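Local atomic coordinates of 16S rRNA methyltransferase (Streptomyces sp. DSM 40477, PDB entry 3MQ2), a protein that methylates the N1 position of adenine 1408 in 16S rRNA, using S-adenosyl-L-methionine, and so confers resistance to aminoglycosides such as kanamycin and apramycin. Residues R5-G9 / K10-E14; S203-R206 / F207-L210; S110-R113 / G114-G117. All coordinates share one frame; numbering follows the deposited sequence.

Contact 1 (R5-G9 / K10-E14); sequences RRVVG and KRVQE
Arg6 and Gln13 form a hydrogen-bonded antiparallel pair, and Val8 with Arg11 forms a second one beside the turn of this N-terminal beta hairpin. Strands 5-8 and 11-14 run at 153° to each other and are joined by a type II' turn from Val8 to Arg11. Gly9 takes a positive phi of 58° in the turn, a value that favours glycine. Four backbone bonds link the strands. The straightest runs from Val8 N to Arg11 O, 2.9 Å. The carbonyl of Arg6 also receives a CA-H...O contact from Val12 CA at 3.2 Å, besides its bond from Gln13 N.

Arg5, Val7, Val12 and Glu14 share one face. Val7 and Val12 meet loosely there through their CG2 methyls, 4.2 Å apart. Val12 CG1 leans against Arg5 CB at 3.9 Å. Trp87 of strand 83-87 packs on both valines, and backbone bonds from Arg5 and Val7 to that strand tie the hairpin to the main sheet.

The other face carries Arg6, Val8, Arg11 and Gln13. The extended chain of Arg6, CG anti to the backbone N (chi1 -180°), stands off the sheet and leans toward Val8, whose CG2 lies over one face of the guanidinium. Arg11 NH2 reaches along the second strand to Gln13 OE1, 3.0 Å. The amide of Gln13 is held at both ends, since its NE2 gives an in-plane bond to a lone pair of Glu14 O.

Arg5 and Glu14 lie side by side and point the same way, their CG atoms 3.8 Å apart. Arg5 NE bonds to Trp87 O. The charged ends do not touch directly: a water accepts from Arg5 NH1 at 2.8 Å and donates weakly to Glu14 OE1.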
# COMPACT_ATOMS: atom_id res chain seq x y z
N ARG A 5 -12.86 -10.88 0.27
CA ARG A 5 -14.08 -10.17 0.61
C ARG A 5 -14.12 -8.87 -0.17
O ARG A 5 -13.49 -7.89 0.23
CB ARG A 5 -14.13 -9.89 2.11
CG ARG A 5 -14.24 -11.16 2.97
CD ARG A 5 -14.03 -10.88 4.44
NE ARG A 5 -12.68 -10.41 4.75
CZ ARG A 5 -11.64 -11.21 5.01
NH1 ARG A 5 -11.78 -12.55 4.98
NH2 ARG A 5 -10.47 -10.66 5.31
N ARG A 6 -14.83 -8.86 -1.30
CA ARG A 6 -14.87 -7.68 -2.15
C ARG A 6 -15.78 -6.62 -1.55
O ARG A 6 -16.86 -6.92 -1.05
CB ARG A 6 -15.32 -8.03 -3.57
CG ARG A 6 -15.36 -6.81 -4.49
CD ARG A 6 -15.70 -7.16 -5.93
NE ARG A 6 -15.67 -5.94 -6.75
CZ ARG A 6 -16.28 -5.79 -7.92
NH1 ARG A 6 -16.97 -6.80 -8.46
NH2 ARG A 6 -16.20 -4.63 -8.56
N VAL A 7 -15.31 -5.38 -1.60
CA VAL A 7 -16.11 -4.24 -1.18
C VAL A 7 -16.63 -3.47 -2.38
O VAL A 7 -15.85 -3.07 -3.25
CB VAL A 7 -15.32 -3.29 -0.28
CG1 VAL A 7 -16.14 -2.04 0.03
CG2 VAL A 7 -14.94 -4.02 1.03
N VAL A 8 -17.95 -3.28 -2.43
CA VAL A 8 -18.55 -2.40 -3.44
C VAL A 8 -19.62 -1.54 -2.77
O VAL A 8 -20.69 -2.03 -2.41
CB VAL A 8 -19.17 -3.17 -4.63
CG1 VAL A 8 -19.81 -2.19 -5.61
CG2 VAL A 8 -18.11 -4.02 -5.34
N GLY A 9 -19.32 -0.25 -2.60
CA GLY A 9 -20.18 0.61 -1.81
C GLY A 9 -20.30 0.06 -0.40
O GLY A 9 -19.30 -0.24 0.25
N LYS A 10 -21.53 -0.10 0.07
CA LYS A 10 -21.74 -0.64 1.41
C LYS A 10 -21.85 -2.17 1.41
O LYS A 10 -22.07 -2.78 2.46
CB LYS A 10 -23.00 -0.05 2.05
CG LYS A 10 -22.95 1.46 2.21
CD LYS A 10 -24.20 1.97 2.90
CE LYS A 10 -24.10 3.46 3.16
NZ LYS A 10 -25.34 4.00 3.79
N ARG A 11 -21.71 -2.77 0.24
CA ARG A 11 -21.84 -4.23 0.14
C ARG A 11 -20.48 -4.91 0.27
O ARG A 11 -19.49 -4.44 -0.28
CB ARG A 11 -22.46 -4.61 -1.21
CG ARG A 11 -22.59 -6.11 -1.43
CD ARG A 11 -23.07 -6.43 -2.84
NE ARG A 11 -23.25 -7.86 -3.04
CZ ARG A 11 -23.73 -8.41 -4.16
NH1 ARG A 11 -24.09 -7.63 -5.17
NH2 ARG A 11 -23.86 -9.73 -4.25
N VAL A 12 -20.45 -6.01 1.00
CA VAL A 12 -19.30 -6.91 0.96
C VAL A 12 -19.77 -8.20 0.33
O VAL A 12 -20.85 -8.70 0.66
CB VAL A 12 -18.73 -7.18 2.37
CG1 VAL A 12 -17.63 -8.23 2.30
CG2 VAL A 12 -18.20 -5.89 2.99
N GLN A 13 -18.98 -8.73 -0.60
CA GLN A 13 -19.26 -10.02 -1.19
C GLN A 13 -18.03 -10.91 -1.22
O GLN A 13 -17.03 -10.60 -1.88
CB GLN A 13 -19.83 -9.88 -2.61
CG GLN A 13 -20.11 -11.23 -3.27
CD GLN A 13 -21.20 -12.02 -2.56
OE1 GLN A 13 -22.33 -11.54 -2.42
NE2 GLN A 13 -20.87 -13.23 -2.11
N GLU A 14 -18.09 -12.02 -0.50
CA GLU A 14 -17.03 -13.01 -0.54
C GLU A 14 -17.00 -13.64 -1.92
O GLU A 14 -18.05 -13.86 -2.54
CB GLU A 14 -17.23 -14.08 0.54
CG GLU A 14 -17.06 -13.54 1.95
CD GLU A 14 -17.04 -14.63 3.02
OE1 GLU A 14 -16.92 -14.27 4.21
OE2 GLU A 14 -17.15 -15.82 2.69
O HOH W 1 -13.83 -14.32 4.44

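Contact 2 (S203-R206 / F207-L210); sequences SRDR and FDVL
The guanidinium of Arg206 lies over the ring of the very next residue, Phe207. The two side chains run alongside each other, with their flat groups tilted by 30°. Arg206 CZ is 4.2 Å from the ring centroid and off-centre, so the cation-pi contact is made near the CE1 and CZ rim. NH1 comes closest, 3.4 Å from Phe207 CE1. Arg206 CG already lies over the ring, 4.0 Å from the centroid in a CH-pi contact, and the bend at chi2 (60°) folds the rest of the chain back over the same face. Glu185 forms a salt bridge with Arg206 NH1, and Tyr183 stacks on Phe207.

A second link closes the loop between Ser203 and Asp208. Ser203 OG donates to Asp208 OD1 at 2.7 Å, on the syn side and 17° out of the carboxylate plane. The same hydroxyl accepts from Asp205 N at 3.1 Å, so it is gripped from two directions. Asp208 OD1 is also bonded to His143 NE2. Asp205 OD2 stands 4.3 Å from Asp208 OD1. This approach of like charges is probably eased by Arg146, which forms a salt bridge with Asp205 and also bonds to Phe207 O.

The bond from Asp205 N to Ser203 OG makes an ST turn, in the surface loop that leads from helix 196-200 into strand 209-216 of the Rossmann-like methyltransferase sheet.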
# COMPACT_ATOMS: atom_id res chain seq x y z
N SER A 203 1.19 21.69 5.97
CA SER A 203 2.49 21.46 6.58
C SER A 203 3.47 22.55 6.20
O SER A 203 3.46 23.04 5.06
CB SER A 203 3.08 20.12 6.14
OG SER A 203 4.38 19.92 6.68
N ARG A 204 4.32 22.92 7.14
CA ARG A 204 5.38 23.88 6.88
C ARG A 204 6.74 23.19 6.83
O ARG A 204 7.76 23.84 6.65
CB ARG A 204 5.38 24.97 7.95
CG ARG A 204 4.12 25.83 7.96
CD ARG A 204 4.22 26.96 6.93
NE ARG A 204 3.36 26.73 5.78
CZ ARG A 204 3.29 27.54 4.73
NH1 ARG A 204 4.03 28.64 4.68
NH2 ARG A 204 2.47 27.25 3.73
N ASP A 205 6.74 21.86 6.98
CA ASP A 205 7.99 21.11 6.95
C ASP A 205 8.55 21.04 5.53
O ASP A 205 7.81 21.11 4.55
CB ASP A 205 7.81 19.71 7.55
CG ASP A 205 7.42 19.77 9.03
OD1 ASP A 205 7.85 20.73 9.71
OD2 ASP A 205 6.69 18.88 9.50
N ARG A 206 9.86 20.89 5.41
CA ARG A 206 10.50 20.78 4.10
C ARG A 206 9.98 19.56 3.35
O ARG A 206 9.61 19.67 2.18
CB ARG A 206 12.02 20.70 4.23
CG ARG A 206 12.75 20.62 2.89
CD ARG A 206 12.46 21.83 1.99
NE ARG A 206 13.07 21.65 0.68
CZ ARG A 206 12.49 20.99 -0.33
NH1 ARG A 206 11.28 20.46 -0.18
NH2 ARG A 206 13.14 20.85 -1.48
N PHE A 207 9.96 18.42 4.03
CA PHE A 207 9.42 17.18 3.47
C PHE A 207 8.52 16.54 4.50
O PHE A 207 8.77 16.63 5.70
CB PHE A 207 10.53 16.19 3.15
CG PHE A 207 11.46 16.65 2.07
CD1 PHE A 207 11.02 16.73 0.76
CD2 PHE A 207 12.78 16.94 2.36
CE1 PHE A 207 11.89 17.14 -0.25
CE2 PHE A 207 13.66 17.34 1.36
CZ PHE A 207 13.21 17.43 0.05
N ASP A 208 7.49 15.85 4.01
CA ASP A 208 6.56 15.15 4.88
C ASP A 208 6.68 13.65 4.75
O ASP A 208 6.17 12.92 5.59
CB ASP A 208 5.13 15.53 4.52
CG ASP A 208 4.88 17.00 4.66
OD1 ASP A 208 5.29 17.55 5.70
OD2 ASP A 208 4.29 17.60 3.74
N VAL A 209 7.33 13.19 3.68
CA VAL A 209 7.30 11.76 3.34
C VAL A 209 8.68 11.26 2.97
O VAL A 209 9.44 11.95 2.28
CB VAL A 209 6.33 11.51 2.17
CG1 VAL A 209 6.45 10.07 1.66
CG2 VAL A 209 4.90 11.83 2.58
N LEU A 210 9.01 10.06 3.43
CA LEU A 210 10.24 9.38 3.05
C LEU A 210 9.84 8.13 2.28
O LEU A 210 9.10 7.29 2.79
CB LEU A 210 11.02 8.96 4.31
CG LEU A 210 12.37 8.27 4.13
CD1 LEU A 210 13.33 9.22 3.43
CD2 LEU A 210 12.92 7.83 5.47

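Contact 3 (S110-R113 / G114-G117); sequences SLLR and GVLG. With SAH (S-adenosyl-L-homocysteine), chain C.
The adenine end of the cofactor pocket is bordered by helix 109-116 of this Rossmann-like methyltransferase, and Ser110 and Leu111 make the contact. S-adenosyl-L-homocysteine donates from N6 to Ser110 OG, 2.8 Å. Chi1 of Ser110 is 66°, which sets OG between the backbone N and the carbonyl carbon and directs it at the adenine amino group. Glu91 OE2 is a second partner of this hydroxyl. Leu111 CB lies 3.4 Å from N7 of the ligand.

Behind the pocket the helix turns are joined by backbone bonds, from Gly114 N to Ser110 O and from Val115 N to Leu111 O. Leu111 CD1 meets Val115 CG1 at 4.4 Å. Leu112 CD1 touches two residues of the next turn, Val115 CG2 at 4.2 Å and Leu116 CG at 4.3 Å. Val115 and Leu112 also rest on strand 134-141.

The last turn changes its pattern. Leu116 N bonds to Arg113 O and, weakly, to Leu112 O. Gly117 is the first residue to depart from helical backbone angles, with positive phi, and its N bonds to Gly114 O at 3.0 Å.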
# COMPACT_ATOMS: atom_id res chain seq x y z
N SER A 110 -0.86 -0.39 13.36
CA SER A 110 -0.04 -1.60 13.37
C SER A 110 0.69 -1.80 12.04
O SER A 110 1.74 -2.42 12.01
CB SER A 110 -0.90 -2.83 13.70
OG SER A 110 -1.83 -3.09 12.67
N LEU A 111 0.13 -1.27 10.96
CA LEU A 111 0.79 -1.36 9.66
C LEU A 111 2.09 -0.54 9.67
O LEU A 111 3.09 -0.95 9.08
CB LEU A 111 -0.14 -0.88 8.54
CG LEU A 111 0.41 -0.95 7.10
CD1 LEU A 111 0.93 -2.33 6.79
CD2 LEU A 111 -0.67 -0.53 6.10
N LEU A 112 2.06 0.60 10.34
CA LEU A 112 3.27 1.42 10.43
C LEU A 112 4.28 0.69 11.31
O LEU A 112 5.46 0.58 10.96
CB LEU A 112 2.95 2.81 10.98
CG LEU A 112 4.15 3.68 11.39
CD1 LEU A 112 5.12 3.84 10.24
CD2 LEU A 112 3.66 5.03 11.89
N ARG A 113 3.83 0.19 12.45
CA ARG A 113 4.74 -0.54 13.31
C ARG A 113 5.38 -1.67 12.51
O ARG A 113 6.59 -1.93 12.61
CB ARG A 113 3.99 -1.08 14.53
CG ARG A 113 4.90 -1.70 15.58
CD ARG A 113 4.13 -2.06 16.85
NE ARG A 113 3.29 -3.25 16.68
CZ ARG A 113 1.98 -3.22 16.52
NH1 ARG A 113 1.32 -2.07 16.52
NH2 ARG A 113 1.30 -4.36 16.38
N GLY A 114 4.57 -2.33 11.68
CA GLY A 114 5.04 -3.43 10.86
C GLY A 114 6.12 -3.05 9.87
O GLY A 114 7.12 -3.77 9.72
N VAL A 115 5.94 -1.93 9.18
CA VAL A 115 6.92 -1.53 8.17
C VAL A 115 8.18 -0.90 8.74
O VAL A 115 9.11 -0.61 7.99
CB VAL A 115 6.32 -0.66 7.04
CG1 VAL A 115 5.23 -1.45 6.31
CG2 VAL A 115 5.80 0.67 7.56
N LEU A 116 8.23 -0.71 10.06
CA LEU A 116 9.49 -0.33 10.71
C LEU A 116 10.34 -1.57 11.01
O LEU A 116 11.54 -1.46 11.26
CB LEU A 116 9.23 0.47 11.99
CG LEU A 116 8.58 1.83 11.73
CD1 LEU A 116 8.30 2.58 13.02
CD2 LEU A 116 9.42 2.66 10.78
N GLY A 117 9.70 -2.73 10.97
CA GLY A 117 10.41 -4.00 11.00
C GLY A 117 11.14 -4.37 12.28
O GLY A 117 12.11 -5.13 12.23
N SAH C . -2.78 4.76 1.88
CA SAH C . -3.99 5.56 2.06
CB SAH C . -4.46 5.54 3.51
CG SAH C . -3.35 5.73 4.54
SD SAH C . -4.02 6.07 6.18
C SAH C . -3.71 6.98 1.61
O SAH C . -4.61 7.82 1.56
OXT SAH C . -2.56 7.31 1.30
C5' SAH C . -3.45 4.42 6.67
C4' SAH C . -4.49 3.35 6.38
O4' SAH C . -3.98 2.09 6.76
C3' SAH C . -5.79 3.54 7.17
O3' SAH C . -6.88 3.49 6.29
C2' SAH C . -5.89 2.35 8.10
O2' SAH C . -7.22 1.87 8.18
C1' SAH C . -4.99 1.35 7.42
N9 SAH C . -4.36 0.38 8.33
C8 SAH C . -3.65 0.61 9.48
N7 SAH C . -3.24 -0.60 9.96
C5 SAH C . -3.69 -1.57 9.12
C6 SAH C . -3.57 -2.95 9.12
N6 SAH C . -2.91 -3.58 10.09
N1 SAH C . -4.14 -3.67 8.10
C2 SAH C . -4.83 -3.04 7.08
N3 SAH C . -4.95 -1.67 7.09
C4 SAH C . -4.38 -0.96 8.09

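Overall arrangement
The three contacts are local and follow the chain in the order 1, 3, 2. Only contact 3 touches the ligand. Contact 1 is bonded to strand 83-87, at one edge of the main sheet, with the side chain of Arg5 about 10 Å from S-adenosyl-L-homocysteine. Contact 2 lies on the opposite side of the chain's centre from contact 1, their centres 35 Å apart, and the side chain of Asp208 is about 12 Å from the ligand. Contacts 2 and 3 are closer, about 8 Å between nearest atoms, and both border strand 134-141: Leu140 pairs with Leu210 and packs against Leu112 and Val115. Contacts 1 and 3 stay about 14 Å apart at their nearest atoms.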